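Local coordinates for protein ATP phosphoribosyltransferase regulatory subunit (Thermotoga maritima, PDB 1USY) that is probably required for the first step of histidine biosynthesis and may let histidine feedback-regulate ATP phosphoribosyltransferase, at residues B[10-15]-B[110-115]; B[96-101]-B[254-259]; B[126-131]-B[240-245]. One frame throughout, in Å; residues are numbered along the deposited sequence.

All three contacts gather round one large mixed sheet, the core of a fold related to class-II aminoacyl-tRNA synthetases. Interaction 1 packs helix 6-16 on helix 103-120 beside that sheet; interaction 2 spans strands 86-98 and 248-257, between which strand 262-269 runs; interaction 3 pairs the neighbouring strands 125-131 and 237-243. Centres of interactions 1 and 3 are 16 Å apart, and the two touch where I113 and V114 pack on V127 and I241. The centre of interaction 2 is 19 Å from that of interaction 1 and 21 Å from that of interaction 3. Along the chain, interaction 1 precedes interaction 3 and alternates with interaction 2, between whose segments interaction 3 falls; strands 237-243 and 248-257 are sheet neighbours.

Interaction 1: residues B[10-15]-B[110-115]; sequences FSFYSK and LEIIVE
F12 brings the CE1 corner of its ring to two isoleucines on helix 103-120, meeting the terminal CD1 methyl of I113 and the CG2 branch of I112. CD1 of I113 lies in the ring plane at the edge, 3.7 Å from F12 CE1, and I112 CG2 meets the same F12 carbon at 3.8 Å from an oblique direction. The I112 methyl is shared: it also sits 3.9 Å from CB of K15, so one branch fills the angle between the two side chains of helix 6-16. The CG of F12 stands anti to the backbone N (chi1 -179°), which carries the ring toward the neighbouring helix. This is the closely packed, buried part, and L93 and L95 of strand 86-98 lie against F12 from the sheet. The two helices run nearly antiparallel, 158° between directions, with short-segment axes 10.3 Å apart, and pack together beside the mixed sheet of a class-II synthetase-like domain. The looser side is polar and partly exposed. There K15 bends at its last torsion (chi4 -41°) and holds NZ 3.2 Å from E115 OE2, a salt bridge in which the nitrogen approaches from above the carboxylate plane. The extended E115 chain supplies the reach from the other helix. E119, one turn further along helix 103-120, also forms a salt bridge with K15 NZ, so two carboxylates share the ammonium. Beyond, on helix 6-16, the F10 ring stacks on F10 of the second subunit, another copy of this protein.

Interaction 2: residues B[96-101]-B[254-259]; sequences EKVPRN and GEYTVN
Y256 has its CG between the backbone N and the carbonyl carbon (chi1 52°), and E96 bends at its second torsion (chi2 57°); these turns bring the phenol and the carboxylate together across strands 86-98 and 248-257. Y256 OH donates to E96 OE1 at 2.6 Å; the hydroxyl meets OE1 on its anti side, 25° out of the carboxylate plane, and the carboxylate is steeply inclined to the ring. V98 adds a methyl next to the same hydroxyl: its CG2 is 4.2 Å from Y256 CZ, the two side chains crossing at about a right angle. The two strands are not neighbours. Their short-segment axes are 9.6 Å apart and inclined to each other, with strand 262-269 of the mixed sheet running between them, so side chains must do the bridging. L59 of helix 54-63 packs on Y256 as well. The second link lies on residues just past strand 86-98, beyond the cis peptide bond before P99. R100 stacks its guanidinium on the E255 carboxylate, the planes moderately tilted; E255 CB lies 3.7 Å above the guanidinium plane, displaced from the centre. R100 NE is 3.5 Å from E255 OE1, a salt bridge of charges alone, since OE1 sits above the guanidinium, off the line of its N-H bonds. A water at the guanidinium edge accepts from R100 NE at 2.9 Å and donates weakly to E255 OE1, and R100 NH1 makes a weak bond to Y256 O at 3.5 Å. E255 OE1 accepts a hydrogen bond from S106 OG, and E255 OE2 takes the backbone N of L237. These neighbours hold the carboxylate in place; the stacked arginine probably favours its charged form, and charge plus a weak water bridge ties the pair.

Interaction 3: residues B[126-131]-B[240-245]; sequences IVEIGH and TIYDTS
The Y242 ring is met at its edge, near its plane, by CB of E128, 4.0 Å from Y242 CE1, and by the backbone O of I126. The E128 carboxylate is turned 75° from that ring, and Y242 OH donates to E128 OE1 at 3.1 Å from 53° above the carboxylate plane. E128 and T240 run alongside one another, with E128 OE1 2.9 Å from T240 OG1. A water takes a bond from T240 OG1 and gives one to E128 O. Their backbones, in strands 125-131 and 237-243, pair antiparallel in the mixed sheet: I126 with Y242 and E128 with T240 are hydrogen-bonded pairs, V127 with I241 a non-hydrogen-bonded one. E128 N reaches T240 O at 2.8 Å (N-H...O angle 168°). On the other face, V127 and I241 turn to helix 103-120. On the face of E128 and Y242, I126 CD1 meets T244 CG2 at 3.7 Å. E128 OE2 forms salt bridges to R187 and to a basic side chain of the chain of another protein; these two partners probably stabilise its negative charge and also offset the nearby carboxylate of D224.

Interaction 1: residues B[10-15]-B[110-115]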
# COMPACT_ATOMS: atom_id res chain seq x y z
N PHE B 10 20.28 31.11 -2.36
CA PHE B 10 20.89 32.04 -1.40
C PHE B 10 20.41 33.47 -1.62
O PHE B 10 20.10 34.20 -0.67
CB PHE B 10 22.42 32.02 -1.51
CG PHE B 10 23.11 33.14 -0.72
CD1 PHE B 10 23.22 33.08 0.68
CD2 PHE B 10 23.63 34.26 -1.37
CE1 PHE B 10 23.86 34.10 1.40
CE2 PHE B 10 24.26 35.28 -0.67
CZ PHE B 10 24.37 35.19 0.73
N SER B 11 20.37 33.86 -2.90
CA SER B 11 19.94 35.18 -3.29
C SER B 11 18.52 35.49 -2.80
O SER B 11 18.29 36.54 -2.21
CB SER B 11 20.04 35.31 -4.81
OG SER B 11 19.55 36.57 -5.27
N PHE B 12 17.61 34.55 -3.04
CA PHE B 12 16.20 34.65 -2.68
C PHE B 12 16.04 34.74 -1.18
O PHE B 12 15.24 35.52 -0.69
CB PHE B 12 15.41 33.43 -3.21
CG PHE B 12 13.96 33.47 -2.90
CD1 PHE B 12 13.10 34.29 -3.63
CD2 PHE B 12 13.43 32.68 -1.88
CE1 PHE B 12 11.74 34.35 -3.33
CE2 PHE B 12 12.06 32.70 -1.57
CZ PHE B 12 11.21 33.55 -2.29
N TYR B 13 16.81 33.92 -0.47
CA TYR B 13 16.94 33.93 0.98
C TYR B 13 17.44 35.30 1.49
O TYR B 13 17.02 35.75 2.55
CB TYR B 13 17.90 32.80 1.40
CG TYR B 13 18.60 33.03 2.73
CD1 TYR B 13 17.88 33.05 3.93
CD2 TYR B 13 19.98 33.26 2.79
CE1 TYR B 13 18.49 33.28 5.15
CE2 TYR B 13 20.61 33.49 4.02
CZ TYR B 13 19.85 33.50 5.20
OH TYR B 13 20.46 33.71 6.42
N SER B 14 18.34 35.95 0.75
CA SER B 14 18.77 37.31 1.13
C SER B 14 17.67 38.32 0.92
O SER B 14 17.44 39.16 1.77
CB SER B 14 20.05 37.75 0.41
OG SER B 14 21.00 36.69 0.47
N LYS B 15 16.99 38.24 -0.21
CA LYS B 15 15.88 39.14 -0.45
C LYS B 15 14.83 39.01 0.63
O LYS B 15 14.35 40.03 1.14
CB LYS B 15 15.26 38.90 -1.82
CG LYS B 15 16.20 39.21 -2.95
CD LYS B 15 15.63 38.73 -4.29
CE LYS B 15 16.71 38.56 -5.33
NZ LYS B 15 17.71 39.65 -5.30
N LEU B 110 5.10 40.53 -3.72
CA LEU B 110 5.28 40.72 -5.15
C LEU B 110 6.67 41.19 -5.44
O LEU B 110 7.30 40.77 -6.40
CB LEU B 110 4.32 41.78 -5.67
CG LEU B 110 3.06 41.33 -6.40
CD1 LEU B 110 2.49 42.56 -6.98
CD2 LEU B 110 3.34 40.30 -7.45
N GLU B 111 7.16 42.08 -4.59
CA GLU B 111 8.37 42.78 -4.93
C GLU B 111 9.53 41.79 -4.92
O GLU B 111 10.33 41.77 -5.86
CB GLU B 111 8.55 44.03 -4.07
CG GLU B 111 9.75 44.06 -3.14
CD GLU B 111 11.06 44.15 -3.89
OE1 GLU B 111 11.15 45.03 -4.79
OE2 GLU B 111 11.97 43.33 -3.60
N ILE B 112 9.56 40.92 -3.91
CA ILE B 112 10.57 39.84 -3.86
C ILE B 112 10.44 38.80 -5.00
O ILE B 112 11.43 38.48 -5.63
CB ILE B 112 10.54 39.16 -2.48
CG1 ILE B 112 10.82 40.17 -1.38
CG2 ILE B 112 11.52 38.02 -2.38
CD1 ILE B 112 10.45 39.65 -0.02
N ILE B 113 9.23 38.29 -5.26
CA ILE B 113 9.04 37.28 -6.30
C ILE B 113 9.42 37.88 -7.66
O ILE B 113 10.19 37.28 -8.40
CB ILE B 113 7.57 36.72 -6.33
CG1 ILE B 113 7.20 35.85 -5.12
CG2 ILE B 113 7.36 35.86 -7.58
CD1 ILE B 113 8.29 35.36 -4.30
N VAL B 114 8.90 39.06 -7.98
CA VAL B 114 9.20 39.70 -9.26
C VAL B 114 10.70 39.97 -9.37
O VAL B 114 11.33 39.60 -10.39
CB VAL B 114 8.41 41.04 -9.47
CG1 VAL B 114 8.98 41.88 -10.63
CG2 VAL B 114 6.92 40.79 -9.67
N GLU B 115 11.29 40.62 -8.36
CA GLU B 115 12.73 40.93 -8.41
C GLU B 115 13.53 39.64 -8.58
O GLU B 115 14.51 39.61 -9.38
CB GLU B 115 13.21 41.65 -7.17
CG GLU B 115 14.71 41.90 -7.18
CD GLU B 115 15.20 42.54 -5.91
OE1 GLU B 115 14.39 43.09 -5.16
OE2 GLU B 115 16.42 42.51 -5.66

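Interaction 2: residues B[96-101]-B[254-259]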
# COMPACT_ATOMS: atom_id res chain seq x y z
N GLU B 96 5.14 33.49 2.17
CA GLU B 96 3.84 33.33 2.77
C GLU B 96 3.76 34.32 3.94
O GLU B 96 4.57 34.24 4.87
CB GLU B 96 3.73 31.88 3.22
CG GLU B 96 2.40 31.23 2.98
CD GLU B 96 1.97 31.25 1.53
OE1 GLU B 96 1.01 31.99 1.24
OE2 GLU B 96 2.55 30.51 0.69
N LYS B 97 2.85 35.29 3.87
CA LYS B 97 2.54 36.18 5.01
C LYS B 97 1.07 36.06 5.46
O LYS B 97 0.14 36.38 4.72
CB LYS B 97 2.88 37.63 4.70
CG LYS B 97 2.20 38.63 5.60
CD LYS B 97 3.11 39.36 6.57
CE LYS B 97 2.24 40.31 7.44
NZ LYS B 97 2.95 41.15 8.42
N VAL B 98 0.86 35.54 6.66
CA VAL B 98 -0.48 35.41 7.22
C VAL B 98 -0.38 35.93 8.64
O VAL B 98 0.33 35.33 9.45
CB VAL B 98 -0.95 33.94 7.32
CG1 VAL B 98 -2.39 33.87 7.83
CG2 VAL B 98 -0.80 33.21 6.00
N PRO B 99 -1.10 37.01 8.96
CA PRO B 99 -2.13 37.63 8.13
C PRO B 99 -1.66 38.81 7.30
O PRO B 99 -0.73 39.54 7.68
CB PRO B 99 -3.16 38.12 9.16
CG PRO B 99 -2.53 37.85 10.52
CD PRO B 99 -1.05 37.65 10.28
N ARG B 100 -2.31 38.97 6.15
CA ARG B 100 -2.17 40.14 5.30
C ARG B 100 -2.93 41.25 5.98
O ARG B 100 -4.14 41.16 6.18
CB ARG B 100 -2.77 39.86 3.92
CG ARG B 100 -3.00 41.10 3.06
CD ARG B 100 -3.61 40.80 1.70
NE ARG B 100 -5.08 40.90 1.71
CZ ARG B 100 -5.91 39.86 1.74
NH1 ARG B 100 -5.44 38.62 1.78
NH2 ARG B 100 -7.22 40.05 1.74
N ASN B 101 -2.21 42.29 6.37
CA ASN B 101 -2.85 43.40 7.08
C ASN B 101 -3.24 44.53 6.12
O ASN B 101 -4.17 45.30 6.40
CB ASN B 101 -1.95 43.90 8.25
CG ASN B 101 -1.80 42.86 9.36
OD1 ASN B 101 -0.68 42.46 9.70
ND2 ASN B 101 -2.94 42.43 9.94
N GLY B 254 -0.66 35.17 -4.92
CA GLY B 254 -1.89 35.93 -4.74
C GLY B 254 -2.43 36.06 -3.35
O GLY B 254 -1.96 35.43 -2.42
N GLU B 255 -3.44 36.90 -3.20
CA GLU B 255 -4.18 37.03 -1.96
C GLU B 255 -5.23 35.92 -1.82
O GLU B 255 -5.83 35.48 -2.81
CB GLU B 255 -4.85 38.40 -1.91
CG GLU B 255 -3.85 39.54 -1.80
CD GLU B 255 -4.48 40.94 -1.89
OE1 GLU B 255 -3.85 41.90 -1.42
OE2 GLU B 255 -5.59 41.09 -2.44
N TYR B 256 -5.44 35.47 -0.58
CA TYR B 256 -6.38 34.39 -0.27
C TYR B 256 -6.96 34.57 1.11
O TYR B 256 -6.40 35.26 1.96
CB TYR B 256 -5.69 33.03 -0.34
CG TYR B 256 -4.42 32.94 0.49
CD1 TYR B 256 -4.47 32.47 1.80
CD2 TYR B 256 -3.18 33.32 -0.04
CE1 TYR B 256 -3.31 32.39 2.58
CE2 TYR B 256 -2.01 33.24 0.73
CZ TYR B 256 -2.09 32.77 2.05
OH TYR B 256 -0.98 32.65 2.83
N THR B 257 -8.10 33.91 1.32
CA THR B 257 -8.77 33.86 2.61
C THR B 257 -8.94 32.41 3.09
O THR B 257 -9.44 31.56 2.34
CB THR B 257 -10.14 34.54 2.49
OG1 THR B 257 -9.94 35.92 2.19
CG2 THR B 257 -10.85 34.59 3.82
N VAL B 258 -8.53 32.13 4.33
CA VAL B 258 -8.85 30.83 4.96
C VAL B 258 -9.55 31.06 6.28
O VAL B 258 -8.91 31.27 7.30
CB VAL B 258 -7.62 29.87 5.16
CG1 VAL B 258 -8.10 28.44 5.49
CG2 VAL B 258 -6.70 29.85 3.94
N ASN B 259 -10.88 31.00 6.24
CA ASN B 259 -11.73 31.26 7.41
C ASN B 259 -11.47 32.60 8.12
O ASN B 259 -10.83 32.64 9.18
CB ASN B 259 -11.62 30.09 8.40
CG ASN B 259 -11.98 28.75 7.77
OD1 ASN B 259 -13.16 28.39 7.68
ND2 ASN B 259 -10.96 28.03 7.32
O HOH W 1 -5.21 43.70 1.08

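Interaction 3: residues B[126-131]-B[240-245]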
# COMPACT_ATOMS: atom_id res chain seq x y z
N ILE B 126 7.26 38.94 -18.05
CA ILE B 126 5.94 39.54 -18.00
C ILE B 126 5.27 39.20 -16.66
O ILE B 126 5.19 38.04 -16.29
CB ILE B 126 5.08 39.04 -19.21
CG1 ILE B 126 5.66 39.51 -20.53
CG2 ILE B 126 3.63 39.51 -19.13
CD1 ILE B 126 5.10 38.74 -21.79
N VAL B 127 4.83 40.21 -15.93
CA VAL B 127 4.02 40.06 -14.71
C VAL B 127 2.56 40.36 -15.04
O VAL B 127 2.18 41.49 -15.40
CB VAL B 127 4.48 41.01 -13.58
CG1 VAL B 127 3.58 40.82 -12.34
CG2 VAL B 127 5.99 40.77 -13.23
N GLU B 128 1.74 39.32 -14.99
CA GLU B 128 0.36 39.47 -15.37
C GLU B 128 -0.46 39.56 -14.07
O GLU B 128 -0.40 38.68 -13.23
CB GLU B 128 -0.04 38.30 -16.26
CG GLU B 128 -1.52 38.22 -16.52
CD GLU B 128 -1.94 36.97 -17.26
OE1 GLU B 128 -2.15 35.90 -16.64
OE2 GLU B 128 -2.07 37.07 -18.48
N ILE B 129 -1.18 40.65 -13.89
CA ILE B 129 -1.94 40.87 -12.64
C ILE B 129 -3.43 40.65 -12.87
O ILE B 129 -3.98 40.95 -13.93
CB ILE B 129 -1.74 42.30 -12.08
CG1 ILE B 129 -0.26 42.65 -11.88
CG2 ILE B 129 -2.57 42.49 -10.79
CD1 ILE B 129 0.28 42.25 -10.50
N GLY B 130 -4.08 40.14 -11.85
CA GLY B 130 -5.49 39.84 -11.95
C GLY B 130 -6.11 40.16 -10.60
O GLY B 130 -5.42 40.49 -9.63
N HIS B 131 -7.42 40.04 -10.54
CA HIS B 131 -8.12 40.24 -9.31
C HIS B 131 -9.38 39.46 -9.32
O HIS B 131 -10.18 39.52 -10.25
CB HIS B 131 -8.44 41.70 -9.12
CG HIS B 131 -8.75 42.07 -7.71
ND1 HIS B 131 -7.86 42.75 -6.91
CD2 HIS B 131 -9.86 41.88 -6.96
CE1 HIS B 131 -8.41 42.98 -5.73
NE2 HIS B 131 -9.62 42.44 -5.73
N THR B 240 0.62 36.08 -12.12
CA THR B 240 1.43 35.06 -12.76
C THR B 240 2.64 35.71 -13.43
O THR B 240 2.61 36.90 -13.77
CB THR B 240 0.56 34.29 -13.78
OG1 THR B 240 -0.12 35.24 -14.63
CG2 THR B 240 -0.60 33.57 -13.06
N ILE B 241 3.75 34.97 -13.57
CA ILE B 241 4.95 35.54 -14.21
C ILE B 241 5.44 34.63 -15.32
O ILE B 241 5.56 33.40 -15.11
CB ILE B 241 6.09 35.83 -13.21
CG1 ILE B 241 5.64 36.71 -12.07
CG2 ILE B 241 7.21 36.59 -13.86
CD1 ILE B 241 6.80 37.17 -11.19
N TYR B 242 5.67 35.22 -16.50
CA TYR B 242 6.15 34.45 -17.65
C TYR B 242 7.55 34.93 -18.10
O TYR B 242 7.89 36.15 -18.08
CB TYR B 242 5.16 34.49 -18.83
CG TYR B 242 3.72 34.19 -18.48
CD1 TYR B 242 2.91 35.16 -17.87
CD2 TYR B 242 3.15 32.94 -18.74
CE1 TYR B 242 1.61 34.91 -17.56
CE2 TYR B 242 1.78 32.68 -18.38
CZ TYR B 242 1.04 33.67 -17.78
OH TYR B 242 -0.30 33.49 -17.41
N ASP B 243 8.37 33.97 -18.50
CA ASP B 243 9.64 34.33 -19.11
C ASP B 243 9.48 34.18 -20.63
O ASP B 243 9.17 33.11 -21.07
CB ASP B 243 10.77 33.45 -18.58
CG ASP B 243 12.07 33.66 -19.32
OD1 ASP B 243 12.43 34.84 -19.61
OD2 ASP B 243 12.82 32.70 -19.65
N THR B 244 9.67 35.26 -21.39
CA THR B 244 9.54 35.19 -22.83
C THR B 244 10.70 34.37 -23.40
O THR B 244 10.57 33.80 -24.47
CB THR B 244 9.43 36.60 -23.52
OG1 THR B 244 10.56 37.44 -23.22
CG2 THR B 244 8.29 37.38 -22.95
N SER B 245 11.81 34.28 -22.68
CA SER B 245 12.99 33.50 -23.12
C SER B 245 12.80 31.98 -23.13
O SER B 245 12.85 31.34 -24.18
CB SER B 245 14.20 33.85 -22.25
OG SER B 245 15.39 33.58 -22.91
O HOH W 2 -2.01 36.39 -13.47